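Local coordinates for hypothetical conserved protein TTC0263 (Thermus thermophilus, PDB 2PL2), which is of unknown function but belongs to the tetratricopeptide repeat family, whose stacked helix pairs commonly form scaffolds for binding other proteins, at residues Asn7-Gly12 with Pro39-Trp44; Asp22-Leu27 with Ala46-Lys51; Leu160-Gly165 with Ala172-Ala177. All coordinates share one frame; numbering follows the deposited sequence.

How the contacts relate
Contacts 1 and 2 belong to one packed region at the N-terminal end of the chain, their centres about 10 Å apart. They share helix 39-51, on which 39-44 meets 7-12 in contact 1 and 46-51 meets 22-27 in contact 2. The two partner segments also pack on each other: L27 CD1 of contact 2 lies 3.7 Å from L11 CG of contact 1, and L27 CB lies 3.6 Å from P8 O. Contact 3, between helices 151-164 and 167-180, is separate. It sits across the chain's centre, about 34 Å from contact 1 and 30 Å from contact 2 between centres, and its nearest atoms are about 17 Å from those of contact 2.

Contact 1: residues Asn7-Gly12 with Pro39-Trp44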
# COMPACT_ATOMS: atom_id res chain seq x y z
N ASN A 7 -5.74 25.39 9.50
CA ASN A 7 -6.74 24.34 9.69
C ASN A 7 -6.61 23.18 8.71
O ASN A 7 -6.46 22.03 9.12
CB ASN A 7 -8.15 24.93 9.63
CG ASN A 7 -8.42 25.93 10.75
OD1 ASN A 7 -8.03 25.72 11.90
ND2 ASN A 7 -9.11 27.03 10.41
N PRO A 8 -6.67 23.46 7.40
CA PRO A 8 -6.55 22.33 6.47
C PRO A 8 -5.26 21.53 6.63
O PRO A 8 -5.26 20.31 6.56
CB PRO A 8 -6.70 22.99 5.09
CG PRO A 8 -6.24 24.41 5.33
CD PRO A 8 -6.86 24.72 6.67
N LEU A 9 -4.15 22.23 6.85
CA LEU A 9 -2.86 21.56 7.01
C LEU A 9 -2.82 20.73 8.30
O LEU A 9 -2.33 19.60 8.29
CB LEU A 9 -1.72 22.58 7.03
CG LEU A 9 -0.30 22.05 7.26
CD1 LEU A 9 0.16 21.21 6.09
CD2 LEU A 9 0.64 23.24 7.45
N ARG A 10 -3.33 21.30 9.39
CA ARG A 10 -3.33 20.60 10.67
C ARG A 10 -4.22 19.36 10.65
O ARG A 10 -3.85 18.32 11.20
CB ARG A 10 -3.77 21.54 11.81
CG ARG A 10 -3.70 20.86 13.18
CD ARG A 10 -3.59 21.84 14.36
NE ARG A 10 -4.74 22.72 14.51
CZ ARG A 10 -6.01 22.31 14.60
NH1 ARG A 10 -6.29 21.01 14.56
NH2 ARG A 10 -6.99 23.19 14.75
N LEU A 11 -5.39 19.47 10.03
CA LEU A 11 -6.30 18.35 9.96
C LEU A 11 -5.72 17.27 9.06
O LEU A 11 -5.90 16.08 9.30
CB LEU A 11 -7.66 18.80 9.42
CG LEU A 11 -8.76 17.73 9.35
CD1 LEU A 11 -8.96 17.08 10.73
CD2 LEU A 11 -10.06 18.37 8.87
N GLY A 12 -5.01 17.71 8.03
CA GLY A 12 -4.41 16.75 7.13
C GLY A 12 -3.40 15.87 7.84
O GLY A 12 -3.37 14.66 7.62
N PRO A 39 6.97 24.32 1.90
CA PRO A 39 7.58 22.99 1.83
C PRO A 39 6.92 21.94 2.73
O PRO A 39 6.86 20.77 2.38
CB PRO A 39 9.04 23.27 2.22
CG PRO A 39 8.91 24.38 3.19
CD PRO A 39 7.89 25.29 2.53
N GLU A 40 6.44 22.37 3.90
CA GLU A 40 5.79 21.46 4.82
C GLU A 40 4.54 20.82 4.20
O GLU A 40 4.35 19.61 4.32
CB GLU A 40 5.42 22.16 6.12
CG GLU A 40 4.69 21.25 7.10
CD GLU A 40 4.62 21.81 8.51
OE1 GLU A 40 4.33 23.02 8.68
OE2 GLU A 40 4.84 21.02 9.46
N ALA A 41 3.71 21.61 3.52
CA ALA A 41 2.53 21.04 2.87
C ALA A 41 2.97 20.09 1.75
O ALA A 41 2.43 18.98 1.64
CB ALA A 41 1.64 22.15 2.32
N LEU A 42 3.95 20.52 0.95
CA LEU A 42 4.48 19.71 -0.17
C LEU A 42 5.08 18.42 0.34
O LEU A 42 5.02 17.38 -0.32
CB LEU A 42 5.59 20.47 -0.92
CG LEU A 42 5.31 21.58 -1.93
CD1 LEU A 42 6.63 22.20 -2.38
CD2 LEU A 42 4.56 21.01 -3.12
N TYR A 43 5.71 18.51 1.50
CA TYR A 43 6.31 17.34 2.13
C TYR A 43 5.21 16.34 2.47
O TYR A 43 5.26 15.18 2.05
CB TYR A 43 7.04 17.75 3.42
CG TYR A 43 7.25 16.59 4.38
CD1 TYR A 43 8.19 15.60 4.12
CD2 TYR A 43 6.50 16.49 5.56
CE1 TYR A 43 8.39 14.54 5.00
CE2 TYR A 43 6.68 15.44 6.44
CZ TYR A 43 7.62 14.46 6.16
OH TYR A 43 7.79 13.42 7.05
N TRP A 44 4.20 16.80 3.21
CA TRP A 44 3.10 15.93 3.60
C TRP A 44 2.34 15.43 2.39
O TRP A 44 1.96 14.26 2.33
CB TRP A 44 2.17 16.65 4.56
CG TRP A 44 2.70 16.68 5.95
CD1 TRP A 44 3.13 17.77 6.65
CD2 TRP A 44 2.90 15.54 6.81
NE1 TRP A 44 3.60 17.38 7.89
CE2 TRP A 44 3.47 16.03 8.01
CE3 TRP A 44 2.66 14.18 6.67
CZ2 TRP A 44 3.80 15.18 9.07
CZ3 TRP A 44 2.99 13.33 7.73
CH2 TRP A 44 3.56 13.84 8.91
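L9 reaches from helix 6-17 to the first turns of helix 39-51 and spreads its two methyl groups over two successive residues, E40 and A41. CD1 goes to the backbone side of A41, 4.0 Å from A41 CA and 4.2 Å from A41 CB, so it rests on the helix surface beside the alanine rather than on the methyl alone. CD2 turns to the carboxylate end of E40, where E40 OE1 is 3.9 Å away. This is a van der Waals approach of an apolar methyl to an oxygen. L9 holds CG anti to the backbone N (chi1 177°), which points both methyls at helix 39-51. L9 CA and A41 CA are 6.8 Å apart, A41 offering only a methyl at this point. The E40 chain is extended in its turn, also anti about its first torsion (chi1 178°), and passes the leucine at about a right angle, forming the more exposed border of the contact. One turn further on, W44 CD1 lies more loosely, 4.6 Å from L9 CD1. Within its own helix, Y43 CE2 stands 3.6 Å over one face of the W44 indole. The two helices run in the same general direction with the intervening helix 21-32 against both, which is consistent with tetratricopeptide repeat stacking. On that helix A41 touches A31 and L32. W44 also meets Y16 edge-to-face and F28, and helix 55-68 packs against P39, L42 and Y43.

Contact 2: residues Asp22-Leu27 with Ala46-Lys51; sequences DAALTL and ARTQLK
The methyl of T48 carries the tight half of this contact, set against the backbone of helix 21-32 between A24 and L25. T48 CG2 lies 3.7 Å from L25 N, 3.9 Å from A24 CB and 4.0 Å from L25 CB, in keeping with the 6.0 Å between L25 CA and T48 CA. With OG1 beside the backbone N (chi1 -49°), CG2 falls anti to that N and faces helix 21-32; OG1 instead bonds W44 O, one turn back in its own helix. The second approach is slimmer: L25 CD1 comes within 3.9 Å of Q49 CG, the two chains crossing at about a right angle, and P57, A58 and N61 of helix 55-68 also touch Q49. Solvent is reached at D22, whose CB points away from helix 39-51, and at T26, which folds its hydroxyl back on its own helix, T26 OG1 donating to A23 O at 3.0 Å. The helix axes approach to 9.2 Å with their directions 148° apart, an antiparallel packing of sequence-adjacent helices, as in the helix stacks of tetratricopeptide repeat proteins.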
# COMPACT_ATOMS: atom_id res chain seq x y z
N ASP A 22 -6.32 9.17 1.41
CA ASP A 22 -7.16 9.81 0.40
C ASP A 22 -7.76 11.10 0.92
O ASP A 22 -7.86 12.08 0.19
CB ASP A 22 -8.27 8.87 -0.06
CG ASP A 22 -7.84 7.99 -1.21
OD1 ASP A 22 -7.37 8.54 -2.23
OD2 ASP A 22 -7.96 6.76 -1.09
N ALA A 23 -8.18 11.11 2.18
CA ALA A 23 -8.74 12.33 2.76
C ALA A 23 -7.61 13.30 3.07
O ALA A 23 -7.78 14.52 3.00
CB ALA A 23 -9.52 12.01 4.04
N ALA A 24 -6.44 12.74 3.39
CA ALA A 24 -5.27 13.54 3.72
C ALA A 24 -4.82 14.36 2.51
O ALA A 24 -4.54 15.56 2.62
CB ALA A 24 -4.13 12.63 4.20
N LEU A 25 -4.77 13.70 1.35
CA LEU A 25 -4.34 14.32 0.11
C LEU A 25 -5.11 15.60 -0.22
O LEU A 25 -4.50 16.63 -0.48
CB LEU A 25 -4.51 13.34 -1.05
CG LEU A 25 -3.96 13.89 -2.38
CD1 LEU A 25 -2.44 13.68 -2.40
CD2 LEU A 25 -4.60 13.17 -3.55
N THR A 26 -6.44 15.52 -0.21
CA THR A 26 -7.28 16.66 -0.52
C THR A 26 -7.06 17.84 0.42
O THR A 26 -7.12 19.01 0.00
CB THR A 26 -8.78 16.26 -0.53
OG1 THR A 26 -9.21 15.98 0.81
CG2 THR A 26 -9.00 15.03 -1.39
N LEU A 27 -6.80 17.56 1.69
CA LEU A 27 -6.56 18.63 2.66
C LEU A 27 -5.23 19.31 2.39
O LEU A 27 -5.11 20.53 2.50
CB LEU A 27 -6.59 18.09 4.09
CG LEU A 27 -7.99 17.73 4.62
CD1 LEU A 27 -7.84 16.91 5.89
CD2 LEU A 27 -8.79 18.99 4.88
N ALA A 46 3.49 14.97 -0.61
CA ALA A 46 4.33 13.95 -1.22
C ALA A 46 4.24 12.64 -0.44
O ALA A 46 4.14 11.57 -1.03
CB ALA A 46 5.78 14.43 -1.28
N ARG A 47 4.30 12.72 0.89
CA ARG A 47 4.23 11.53 1.73
C ARG A 47 2.93 10.80 1.47
O ARG A 47 2.90 9.58 1.34
CB ARG A 47 4.33 11.90 3.21
CG ARG A 47 5.75 12.09 3.72
CD ARG A 47 5.77 12.14 5.24
NE ARG A 47 5.72 10.82 5.87
CZ ARG A 47 5.59 10.62 7.18
NH1 ARG A 47 5.49 11.65 8.00
NH2 ARG A 47 5.56 9.38 7.67
N THR A 48 1.85 11.56 1.39
CA THR A 48 0.54 10.99 1.14
C THR A 48 0.47 10.37 -0.27
O THR A 48 -0.19 9.35 -0.46
CB THR A 48 -0.54 12.05 1.29
OG1 THR A 48 -0.34 12.75 2.53
CG2 THR A 48 -1.92 11.40 1.29
N GLN A 49 1.16 10.97 -1.23
CA GLN A 49 1.18 10.47 -2.60
C GLN A 49 1.88 9.11 -2.68
O GLN A 49 1.46 8.23 -3.42
CB GLN A 49 1.87 11.47 -3.53
CG GLN A 49 1.14 12.81 -3.64
CD GLN A 49 1.84 13.79 -4.56
OE1 GLN A 49 3.04 14.03 -4.42
NE2 GLN A 49 1.09 14.37 -5.50
N LEU A 50 2.95 8.95 -1.91
CA LEU A 50 3.68 7.69 -1.90
C LEU A 50 2.74 6.59 -1.39
O LEU A 50 2.69 5.50 -1.94
CB LEU A 50 4.92 7.79 -0.99
CG LEU A 50 6.14 8.59 -1.46
CD1 LEU A 50 7.00 8.96 -0.27
CD2 LEU A 50 6.95 7.78 -2.47
N LYS A 51 2.00 6.91 -0.33
CA LYS A 51 1.04 5.97 0.27
C LYS A 51 -0.05 5.61 -0.73
O LYS A 51 -0.47 4.47 -0.81
CB LYS A 51 0.41 6.58 1.53
CG LYS A 51 1.35 6.63 2.72
CD LYS A 51 1.71 5.22 3.20
CE LYS A 51 2.97 5.21 4.08
NZ LYS A 51 2.87 6.09 5.28

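Contact 3: residues Leu160-Gly165 with Ala172-Ala177; sequences LYLSMG and AQYAKA
Helices 151-164 and 167-180 turn back on each other in an antiparallel hairpin, with Y161 CA and Q173 CA 9.0 Å apart, and G165 leaves the first helix with a positive phi. Such an antiparallel helix pair, or helical hairpin, is the building unit of the tetratricopeptide repeat fold. Across this gap the side chains meet lightly. The methylene Q173 CG lies at the edge of the Y161 ring, close to its plane and 3.8 Å from Y161 CE2. Q173 is bent at its second torsion (chi2 -69°), which swings its amide off the line of the approach, ring and amide planes being 35° apart; Q173 OE1 is hydrogen-bonded to R154 NH2. The second approach is that of L162 CD1 to Y174 OH, at 4.3 Å, and R20 of the second subunit packs on both L162 and Y174, so this end of the hairpin borders the other chain. Y174 also packs on R190, Y191 and A194 of helix 185-195. In the last turn of helix 151-164, L160 O receives two donors from one face of its carbonyl plane: M164 N at 3.1 Å, and S163 OG at 2.6 Å, the hydroxyl 38° out of that plane.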
# COMPACT_ATOMS: atom_id res chain seq x y z
N LEU A 160 15.06 -7.17 9.26
CA LEU A 160 16.41 -7.42 8.74
C LEU A 160 16.98 -8.75 9.27
O LEU A 160 17.84 -9.35 8.65
CB LEU A 160 17.36 -6.28 9.10
CG LEU A 160 18.82 -6.49 8.70
CD1 LEU A 160 18.95 -6.71 7.19
CD2 LEU A 160 19.66 -5.31 9.17
N TYR A 161 16.49 -9.21 10.43
CA TYR A 161 16.96 -10.47 10.98
C TYR A 161 16.34 -11.67 10.29
O TYR A 161 16.96 -12.73 10.18
CB TYR A 161 16.71 -10.53 12.49
CG TYR A 161 17.66 -9.67 13.26
CD1 TYR A 161 18.98 -9.55 12.84
CD2 TYR A 161 17.26 -8.99 14.40
CE1 TYR A 161 19.88 -8.77 13.53
CE2 TYR A 161 18.16 -8.19 15.11
CZ TYR A 161 19.47 -8.09 14.66
OH TYR A 161 20.38 -7.30 15.30
N LEU A 162 15.11 -11.50 9.81
CA LEU A 162 14.46 -12.58 9.08
C LEU A 162 15.15 -12.73 7.74
O LEU A 162 15.33 -13.84 7.23
CB LEU A 162 12.97 -12.28 8.90
CG LEU A 162 12.15 -12.55 10.17
CD1 LEU A 162 10.68 -12.26 9.93
CD2 LEU A 162 12.33 -14.00 10.58
N SER A 163 15.58 -11.60 7.17
CA SER A 163 16.27 -11.59 5.89
C SER A 163 17.66 -12.23 6.02
O SER A 163 18.11 -12.94 5.12
CB SER A 163 16.45 -10.15 5.39
OG SER A 163 17.49 -9.49 6.08
N MET A 164 18.32 -11.96 7.14
CA MET A 164 19.65 -12.51 7.41
C MET A 164 19.59 -13.96 7.90
O MET A 164 20.58 -14.68 7.84
CB MET A 164 20.39 -11.66 8.45
CG MET A 164 20.77 -10.27 7.98
SD MET A 164 21.72 -9.35 9.20
CE MET A 164 20.46 -8.64 10.09
N GLY A 165 18.42 -14.37 8.40
CA GLY A 165 18.29 -15.73 8.88
C GLY A 165 18.44 -15.83 10.39
O GLY A 165 18.50 -16.93 10.93
N ALA A 172 13.20 -11.92 19.15
CA ALA A 172 13.57 -11.13 20.32
C ALA A 172 13.26 -9.66 20.15
O ALA A 172 12.84 -8.98 21.09
CB ALA A 172 15.06 -11.31 20.65
N GLN A 173 13.45 -9.15 18.93
CA GLN A 173 13.18 -7.74 18.66
C GLN A 173 11.67 -7.45 18.63
O GLN A 173 11.24 -6.34 19.01
CB GLN A 173 13.83 -7.31 17.34
CG GLN A 173 15.36 -7.19 17.42
CD GLN A 173 15.79 -6.02 18.27
OE1 GLN A 173 14.98 -5.16 18.61
NE2 GLN A 173 17.06 -5.98 18.62
N TYR A 174 10.87 -8.42 18.20
CA TYR A 174 9.42 -8.23 18.18
C TYR A 174 8.92 -8.22 19.62
O TYR A 174 8.09 -7.38 20.01
CB TYR A 174 8.71 -9.34 17.38
CG TYR A 174 8.79 -9.19 15.87
CD1 TYR A 174 8.35 -8.03 15.24
CD2 TYR A 174 9.25 -10.23 15.07
CE1 TYR A 174 8.36 -7.90 13.87
CE2 TYR A 174 9.26 -10.12 13.68
CZ TYR A 174 8.81 -8.95 13.09
OH TYR A 174 8.81 -8.81 11.71
N ALA A 175 9.42 -9.17 20.42
CA ALA A 175 9.03 -9.28 21.84
C ALA A 175 9.29 -7.95 22.55
O ALA A 175 8.49 -7.51 23.38
CB ALA A 175 9.81 -10.41 22.50
N LYS A 176 10.41 -7.32 22.23
CA LYS A 176 10.74 -6.03 22.83
C LYS A 176 9.79 -4.95 22.30
O LYS A 176 9.20 -4.19 23.07
CB LYS A 176 12.18 -5.63 22.50
CG LYS A 176 12.61 -4.35 23.21
CD LYS A 176 12.50 -4.51 24.73
CE LYS A 176 12.49 -3.17 25.45
NZ LYS A 176 13.78 -2.43 25.30
N ALA A 177 9.67 -4.89 20.98
CA ALA A 177 8.78 -3.92 20.34
C ALA A 177 7.39 -4.03 20.94
O ALA A 177 6.75 -3.02 21.21
CB ALA A 177 8.73 -4.16 18.82